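Local coordinates for 39 kDa initiator binding protein (Trichomonas vaginalis, PDB 1Q87) that probably recognises the initiator element of core promoters in its full-length form, of which this chain is the C-terminal domain, at residues A[119-122]-A[123-127]; A[159-163]-A[164-168]; A[175-178]-A[179-183]; A[193-196]-A[197-200]. All blocks are in the same frame, centred on the assembly; numbering follows the deposited sequence.

Contact 1: residues A[119-122]-A[123-127]; sequences LLIS and NNKGH
Asn124 folds its side chain back over the last turn of helix 111-123, toward the backbone of Leu120 and Ile121. Its CB lies 3.6 Å from Ile121 O. CG, placed beside the backbone N and anti to the carbonyl carbon (chi1 -64°), approaches Leu120 O at 3.3 Å, and of the two amide tips it is ND2 that comes in closest. ND2 sits 3.0 Å from Leu120 O at an angle too poor for a hydrogen bond, and it also rests 3.2 Å from Leu120 CD1, the leucine methyl that reaches round to it. OD1 stays further out. Asparagine may suit this place because so short a side chain can fold back beside the helix carbonyls, here in contact but without a proper bond.

Asn123 N still bonds Leu119 O in the regular i to i+4 manner, at 3.2 Å. Asn124 N bonds Ile121 O at 3.0 Å, from above the carbonyl plane, and keeps a weak bond to Leu120 O. Ser122 O receives two weak bonds, from Lys125 N and, at 2.7 Å, from His127 N. Lys125 starts out alongside Ile121, its CG 3.2 Å from Ile121 O, and the rest of its bent chain runs the same way as the isoleucine. Ser122 OG, anti to the backbone N, reaches the departing chain beside His127 CA and bonds Leu129 N. Gly126, with positive phi (77°), suits the left-handed step. The weak i+5 bond from His127 N to Ser122 O round this glycine resembles a Schellman-type helix end.

Contact 2: residues A[159-163]-A[164-168]; sequences ILKTP and TGIRK
Gly165 O is gripped twice by Thr162: the backbone N donates to it at 3.0 Å from above the carbonyl plane, and OG1 donates at 3.0 Å in that plane, on a lone pair. Lying between the backbone N and the carbonyl carbon (chi1 79°), OG1 is aimed across the strands, while CG2 is carried to Arg167 NH2. Thr164 OG1 adds a weak bond to Thr162 OG1. Pro163 and Thr164 form the corners of a type I turn, the proline's fixed phi fitting the first. Glycine fits at 165, where the backbone angles (phi 104°, psi -165°) would jam a CB against the preceding carbonyl O. This is a beta hairpin with a two-residue loop, joining strands 157-162 and 165-171 of the five-stranded sheet. Further along, Leu160 and Arg167 form a hydrogen-bonded pair, with Arg167 N to Leu160 O at 2.8 Å. On their side of the sheet Leu160 CD1 lies over one face of the Arg167 guanidinium, whose NH1 and NH2 bond weakly to Lys200 O and Pro201 O. On the other face, Ile166 CD1 nests against Lys161 CD at 3.5 Å, using the lysine's aliphatic part as an apolar surface. Ile159 CG2 meets Ile166 CG2 diagonally at 3.9 Å.

Contact 3: residues A[175-178]-A[179-183]; sequences IEAT and GQYLM
A type I beta turn from Glu176 to Gly179 brings Ile175 and Ala177 against Tyr181, just ahead of the short strand 182-183. The turn is closed by Gly179 N, which bonds Glu176 O at 2.9 Å from above the carbonyl plane. Glycine suits this place because Ile175 CG2 packs directly onto its backbone, 4.0 Å from Gly179 CA. The same methyl, anti to the isoleucine N, crosses to Tyr181 CB at 3.7 Å; the beta-branch thus puts one carbon on the turn while the rest leads away. Tyr181 CG stands between its own backbone N and carbonyl carbon (chi1 62°), which turns the ring back toward the turn, one edge leading. Ala177 O lies near the ring plane, 3.6 Å from Tyr181 CE2, and Ala177 CB is 4.1 Å from that same carbon. The small alanine lets the aromatic edge come up to the turn backbone. Lys114 of helix 111-123 touches the side chains of Ala177 and Tyr181, and its NZ bonds Ile175 O, while Thr110 OG1 receives Ala177 N. Gln180 NE2 bonds Asp191 OD1. A tight turn packed against an aromatic ring is here part of the connection between two neighbouring strands, 165-171 and 182-183, of an antiparallel sheet.

Contact 4: residues A[193-196]-A[197-200]; sequences WDKY and FEMK
Phe197 meets two aromatic residues of the preceding turn, Trp193 and Tyr196. Its N bonds Trp193 O at 2.9 Å, nearly along the C=O axis. With CG beside the backbone N (chi1 -86°), the ring runs alongside the indole, CE2 lying 3.9 Å from Trp193 CE3. Tyr196 turns its edge to the phenylalanine face in a T-shaped stack, planes at 88°. Large, flat rings suit these positions: Trp193 reaches Leu118 and Ile169, Tyr196 stacks edge-to-face with Tyr190, and Phe197 meets Leu160 of the sheet, Ile121 of helix 111-123 and the Trp128 ring.

Glu198 follows on the exposed flank. Its N takes Lys195 O at 3.0 Å from above the carbonyl plane, whereas its carboxylate only approaches the lysine chain, with OE1 4.0 Å from Lys195 CE. Met199 N claims the same Lys195 O at 2.9 Å, almost straight (168°). The flexible methionine lays CG against Lys195 CD at 3.6 Å, the two chains crossing with their methylenes in contact. Lys200 is the first residue to leave helical angles; its N bonds Tyr196 O only weakly, and its side chain crosses that of Tyr196 at about a right angle, CG near CE2. The carbonyl shared by i+3 and i+4 donors marks the helix's C-terminal end; aromatic residues inward and charged chains outward are typical of an amphipathic helix packed on a sheet.

How the contacts relate
Helix 193-199 of contact 4 is the common neighbour of the other three, which do not touch one another. Contact 1 meets it where Ile121 CG2 packs 4.1 Å from Phe197 CG. From another direction contact 2 reaches the same ring, Leu160 CD1 lying 3.6 Å from Phe197 CZ, and Arg167 NH1 adds a weak bond to Lys200 O. Contact 3 holds the beginning of the helix: Tyr181 OH probably bonds Trp193 N at 3.2 Å, and Leu182 CD1 abuts Trp193 CE3. Contacts 2 and 3 share the five-stranded sheet through neighbouring strands, their nearest atoms about 5 Å apart. Together they join helix 111-123, helix 193-199 and the sheet.

Contact 1: residues A[119-122]-A[123-127]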
# COMPACT_ATOMS: atom_id res chain seq x y z
N LEU A 119 -4.57 1.52 7.07
CA LEU A 119 -5.97 1.28 7.24
C LEU A 119 -6.57 1.90 8.51
O LEU A 119 -7.74 2.32 8.52
CB LEU A 119 -6.20 -0.22 7.25
CG LEU A 119 -7.42 -0.69 6.49
CD1 LEU A 119 -7.57 0.13 5.22
CD2 LEU A 119 -7.22 -2.19 6.16
N LEU A 120 -5.78 1.98 9.57
CA LEU A 120 -6.29 2.51 10.82
C LEU A 120 -6.51 4.02 10.73
O LEU A 120 -7.46 4.55 11.30
CB LEU A 120 -5.33 2.16 11.96
CG LEU A 120 -5.93 2.16 13.38
CD1 LEU A 120 -5.66 3.50 14.05
CD2 LEU A 120 -7.43 1.83 13.31
N ILE A 121 -5.63 4.70 9.98
CA ILE A 121 -5.71 6.16 9.76
C ILE A 121 -7.01 6.55 9.06
O ILE A 121 -7.75 7.41 9.54
CB ILE A 121 -4.55 6.64 8.87
CG1 ILE A 121 -3.21 6.19 9.44
CG2 ILE A 121 -4.56 8.13 8.77
CD1 ILE A 121 -3.00 6.61 10.86
N SER A 122 -7.29 5.91 7.93
CA SER A 122 -8.49 6.21 7.17
C SER A 122 -9.77 5.86 7.93
O SER A 122 -10.80 6.50 7.75
CB SER A 122 -8.48 5.46 5.83
OG SER A 122 -9.77 5.39 5.23
N ASN A 123 -9.70 4.83 8.77
CA ASN A 123 -10.87 4.41 9.54
C ASN A 123 -11.21 5.46 10.58
O ASN A 123 -12.33 5.50 11.07
CB ASN A 123 -10.64 3.06 10.22
CG ASN A 123 -10.86 1.87 9.28
OD1 ASN A 123 -11.95 1.71 8.70
ND2 ASN A 123 -9.84 1.04 9.11
N ASN A 124 -10.24 6.31 10.91
CA ASN A 124 -10.43 7.37 11.90
C ASN A 124 -10.61 8.74 11.29
O ASN A 124 -10.72 9.72 12.02
CB ASN A 124 -9.24 7.43 12.86
CG ASN A 124 -9.09 6.18 13.69
OD1 ASN A 124 -10.08 5.53 14.05
ND2 ASN A 124 -7.85 5.84 14.02
N LYS A 125 -10.64 8.84 9.97
CA LYS A 125 -10.76 10.13 9.30
C LYS A 125 -11.79 10.10 8.18
O LYS A 125 -11.51 10.54 7.06
CB LYS A 125 -9.40 10.54 8.72
CG LYS A 125 -8.25 10.53 9.74
CD LYS A 125 -7.73 11.94 10.01
CE LYS A 125 -6.45 12.26 9.22
NZ LYS A 125 -5.22 12.00 10.03
N GLY A 126 -12.98 9.58 8.48
CA GLY A 126 -14.04 9.53 7.49
C GLY A 126 -13.96 8.46 6.42
O GLY A 126 -14.69 8.52 5.44
N HIS A 127 -13.07 7.49 6.59
CA HIS A 127 -12.92 6.39 5.63
C HIS A 127 -12.73 6.88 4.20
O HIS A 127 -13.57 6.66 3.34
CB HIS A 127 -14.14 5.47 5.67
CG HIS A 127 -14.70 5.27 7.05
ND1 HIS A 127 -14.77 4.03 7.64
CD2 HIS A 127 -15.27 6.14 7.92
CE1 HIS A 127 -15.36 4.14 8.82
NE2 HIS A 127 -15.67 5.41 9.01

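Contact 2: residues A[159-163]-A[164-168]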
# COMPACT_ATOMS: atom_id res chain seq x y z
N ILE A 159 -2.62 8.31 -4.11
CA ILE A 159 -3.03 9.64 -4.54
C ILE A 159 -4.09 10.10 -3.53
O ILE A 159 -4.95 9.31 -3.19
CB ILE A 159 -3.65 9.60 -5.95
CG1 ILE A 159 -2.63 9.11 -6.96
CG2 ILE A 159 -4.14 10.99 -6.34
CD1 ILE A 159 -3.25 8.92 -8.35
N LEU A 160 -3.99 11.35 -3.07
CA LEU A 160 -4.92 11.96 -2.09
C LEU A 160 -5.58 13.24 -2.57
O LEU A 160 -4.89 14.24 -2.86
CB LEU A 160 -4.19 12.31 -0.80
CG LEU A 160 -4.13 11.16 0.19
CD1 LEU A 160 -3.25 11.54 1.39
CD2 LEU A 160 -5.56 10.85 0.61
N LYS A 161 -6.91 13.22 -2.62
CA LYS A 161 -7.70 14.37 -3.08
C LYS A 161 -8.27 15.18 -1.93
O LYS A 161 -9.35 14.86 -1.43
CB LYS A 161 -8.83 13.89 -3.99
CG LYS A 161 -9.55 15.01 -4.72
CD LYS A 161 -9.64 14.71 -6.20
CE LYS A 161 -10.22 15.88 -6.98
NZ LYS A 161 -9.91 15.77 -8.44
N THR A 162 -7.56 16.22 -1.52
CA THR A 162 -7.97 17.09 -0.42
C THR A 162 -8.39 18.48 -0.90
O THR A 162 -8.29 18.80 -2.09
CB THR A 162 -6.81 17.28 0.60
OG1 THR A 162 -5.88 18.25 0.10
CG2 THR A 162 -6.08 15.96 0.81
N PRO A 163 -8.89 19.32 0.03
CA PRO A 163 -9.32 20.69 -0.30
C PRO A 163 -8.26 21.43 -1.10
O PRO A 163 -8.51 21.92 -2.21
CB PRO A 163 -9.54 21.31 1.07
CG PRO A 163 -10.14 20.16 1.83
CD PRO A 163 -9.23 19.01 1.44
N THR A 164 -7.06 21.48 -0.53
CA THR A 164 -5.91 22.14 -1.15
C THR A 164 -5.42 21.43 -2.42
O THR A 164 -4.36 21.77 -2.97
CB THR A 164 -4.74 22.20 -0.17
OG1 THR A 164 -3.94 21.02 -0.32
CG2 THR A 164 -5.27 22.26 1.26
N GLY A 165 -6.19 20.45 -2.88
CA GLY A 165 -5.83 19.73 -4.08
C GLY A 165 -5.24 18.33 -3.88
O GLY A 165 -5.33 17.75 -2.80
N ILE A 166 -4.64 17.82 -4.95
CA ILE A 166 -4.02 16.51 -5.01
C ILE A 166 -2.62 16.40 -4.41
O ILE A 166 -1.75 17.26 -4.62
CB ILE A 166 -3.97 16.04 -6.46
CG1 ILE A 166 -5.39 15.80 -6.94
CG2 ILE A 166 -3.13 14.78 -6.61
CD1 ILE A 166 -6.17 14.87 -6.05
N ARG A 167 -2.40 15.32 -3.66
CA ARG A 167 -1.10 15.06 -3.05
C ARG A 167 -0.66 13.63 -3.34
O ARG A 167 -1.50 12.74 -3.47
CB ARG A 167 -1.20 15.28 -1.55
CG ARG A 167 0.13 15.35 -0.85
CD ARG A 167 -0.05 15.24 0.65
NE ARG A 167 -1.29 15.88 1.09
CZ ARG A 167 -1.84 15.68 2.29
NH1 ARG A 167 -1.26 14.86 3.16
NH2 ARG A 167 -2.96 16.31 2.62
N LYS A 168 0.65 13.40 -3.44
CA LYS A 168 1.15 12.07 -3.70
C LYS A 168 2.20 11.59 -2.70
O LYS A 168 3.07 12.36 -2.30
CB LYS A 168 1.71 11.99 -5.11
CG LYS A 168 0.61 11.94 -6.18
CD LYS A 168 1.20 11.78 -7.57
CE LYS A 168 0.15 11.99 -8.66
NZ LYS A 168 0.77 12.00 -10.01

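Contact 3: residues A[175-178]-A[179-183]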
# COMPACT_ATOMS: atom_id res chain seq x y z
N ILE A 175 11.25 -1.70 1.69
CA ILE A 175 11.55 -1.35 3.06
C ILE A 175 10.54 -1.83 4.06
O ILE A 175 9.35 -1.47 3.99
CB ILE A 175 11.73 0.18 3.23
CG1 ILE A 175 12.83 0.68 2.29
CG2 ILE A 175 12.01 0.53 4.70
CD1 ILE A 175 14.18 0.04 2.49
N GLU A 176 11.02 -2.64 5.01
CA GLU A 176 10.16 -3.20 6.03
C GLU A 176 9.54 -2.10 6.86
O GLU A 176 10.08 -1.02 7.01
CB GLU A 176 10.93 -4.16 6.92
CG GLU A 176 11.36 -5.42 6.20
CD GLU A 176 12.04 -6.43 7.13
OE1 GLU A 176 11.54 -6.61 8.27
OE2 GLU A 176 13.05 -7.04 6.71
N ALA A 177 8.38 -2.37 7.39
CA ALA A 177 7.73 -1.35 8.19
C ALA A 177 8.61 -0.83 9.35
O ALA A 177 8.27 0.17 9.99
CB ALA A 177 6.42 -1.89 8.69
N THR A 178 9.73 -1.49 9.59
CA THR A 178 10.63 -1.11 10.67
C THR A 178 11.40 0.15 10.28
O THR A 178 11.76 0.95 11.15
CB THR A 178 11.64 -2.26 11.06
OG1 THR A 178 12.58 -2.47 10.01
CG2 THR A 178 10.90 -3.54 11.32
N GLY A 179 11.64 0.33 8.99
CA GLY A 179 12.35 1.51 8.52
C GLY A 179 11.50 2.67 7.99
O GLY A 179 10.29 2.80 8.28
N GLN A 180 12.17 3.55 7.24
CA GLN A 180 11.51 4.71 6.62
C GLN A 180 11.04 4.23 5.22
O GLN A 180 11.79 4.29 4.23
CB GLN A 180 12.52 5.84 6.50
CG GLN A 180 13.07 6.26 7.85
CD GLN A 180 13.74 7.62 7.80
OE1 GLN A 180 14.79 7.78 7.17
NE2 GLN A 180 13.12 8.62 8.43
N TYR A 181 9.80 3.78 5.15
CA TYR A 181 9.26 3.19 3.93
C TYR A 181 8.33 4.06 3.11
O TYR A 181 7.61 3.56 2.25
CB TYR A 181 8.56 1.88 4.30
CG TYR A 181 7.38 2.08 5.25
CD1 TYR A 181 6.11 2.38 4.77
CD2 TYR A 181 7.54 1.92 6.64
CE1 TYR A 181 5.02 2.50 5.64
CE2 TYR A 181 6.45 2.04 7.52
CZ TYR A 181 5.22 2.33 7.02
OH TYR A 181 4.18 2.44 7.89
N LEU A 182 8.30 5.35 3.44
CA LEU A 182 7.50 6.31 2.72
C LEU A 182 8.45 7.42 2.26
O LEU A 182 9.39 7.77 2.98
CB LEU A 182 6.38 6.86 3.60
CG LEU A 182 5.28 5.86 3.93
CD1 LEU A 182 4.12 6.59 4.60
CD2 LEU A 182 4.79 5.14 2.66
N MET A 183 8.25 7.90 1.04
CA MET A 183 9.08 8.96 0.45
C MET A 183 8.20 9.79 -0.47
O MET A 183 7.30 9.23 -1.16
CB MET A 183 10.25 8.38 -0.34
CG MET A 183 11.15 9.46 -0.92
SD MET A 183 12.84 8.92 -1.40
CE MET A 183 12.46 7.74 -2.55

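Contact 4: residues A[193-196]-A[197-200]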
# COMPACT_ATOMS: atom_id res chain seq x y z
N TRP A 193 3.21 5.46 8.06
CA TRP A 193 2.06 6.20 7.57
C TRP A 193 1.59 7.20 8.63
O TRP A 193 1.29 8.34 8.30
CB TRP A 193 0.89 5.28 7.21
CG TRP A 193 1.07 4.53 5.93
CD1 TRP A 193 1.26 3.19 5.80
CD2 TRP A 193 0.98 5.05 4.59
NE1 TRP A 193 1.28 2.84 4.49
CE2 TRP A 193 1.11 3.96 3.72
CE3 TRP A 193 0.80 6.33 4.06
CZ2 TRP A 193 1.08 4.10 2.31
CZ3 TRP A 193 0.76 6.48 2.67
CH2 TRP A 193 0.90 5.37 1.81
N ASP A 194 1.50 6.75 9.89
CA ASP A 194 1.04 7.57 11.02
C ASP A 194 1.84 8.88 11.15
O ASP A 194 1.27 9.97 11.31
CB ASP A 194 1.15 6.77 12.32
CG ASP A 194 0.52 5.37 12.20
OD1 ASP A 194 -0.71 5.24 12.44
OD2 ASP A 194 1.26 4.40 11.87
N LYS A 195 3.15 8.75 11.08
CA LYS A 195 4.08 9.87 11.14
C LYS A 195 3.82 10.84 9.98
O LYS A 195 3.74 12.07 10.17
CB LYS A 195 5.52 9.33 11.00
CG LYS A 195 6.57 10.05 11.81
CD LYS A 195 6.72 11.52 11.42
CE LYS A 195 7.68 12.25 12.36
NZ LYS A 195 9.05 11.65 12.38
N TYR A 196 3.69 10.28 8.78
CA TYR A 196 3.47 11.08 7.59
C TYR A 196 2.18 11.85 7.65
O TYR A 196 2.14 13.01 7.24
CB TYR A 196 3.50 10.21 6.34
CG TYR A 196 3.04 10.96 5.12
CD1 TYR A 196 1.69 10.95 4.76
CD2 TYR A 196 3.92 11.74 4.37
CE1 TYR A 196 1.23 11.70 3.68
CE2 TYR A 196 3.47 12.51 3.28
CZ TYR A 196 2.12 12.48 2.95
OH TYR A 196 1.62 13.24 1.91
N PHE A 197 1.11 11.23 8.13
CA PHE A 197 -0.16 11.94 8.22
C PHE A 197 -0.19 12.87 9.43
O PHE A 197 -1.15 13.62 9.64
CB PHE A 197 -1.32 10.97 8.28
CG PHE A 197 -1.80 10.53 6.94
CD1 PHE A 197 -2.65 11.35 6.20
CD2 PHE A 197 -1.40 9.33 6.40
CE1 PHE A 197 -3.08 10.97 4.95
CE2 PHE A 197 -1.82 8.94 5.16
CZ PHE A 197 -2.67 9.76 4.43
N GLU A 198 0.87 12.79 10.23
CA GLU A 198 1.01 13.63 11.40
C GLU A 198 1.61 14.92 10.86
O GLU A 198 1.08 16.02 11.06
CB GLU A 198 1.97 12.99 12.40
CG GLU A 198 2.06 13.69 13.75
CD GLU A 198 3.32 13.28 14.52
OE1 GLU A 198 4.43 13.68 14.11
OE2 GLU A 198 3.19 12.56 15.54
N MET A 199 2.71 14.76 10.14
CA MET A 199 3.44 15.85 9.53
C MET A 199 2.67 16.59 8.44
O MET A 199 2.97 17.73 8.16
CB MET A 199 4.71 15.33 8.88
CG MET A 199 5.61 14.58 9.80
SD MET A 199 6.98 15.62 10.23
CE MET A 199 8.08 15.31 8.85
N LYS A 200 1.69 15.93 7.82
CA LYS A 200 0.95 16.54 6.73
C LYS A 200 -0.46 16.03 6.79
O LYS A 200 -0.85 15.17 6.00
CB LYS A 200 1.55 16.12 5.39
CG LYS A 200 3.07 16.03 5.36
CD LYS A 200 3.72 17.21 4.66
CE LYS A 200 5.25 17.12 4.75
NZ LYS A 200 5.97 18.09 3.86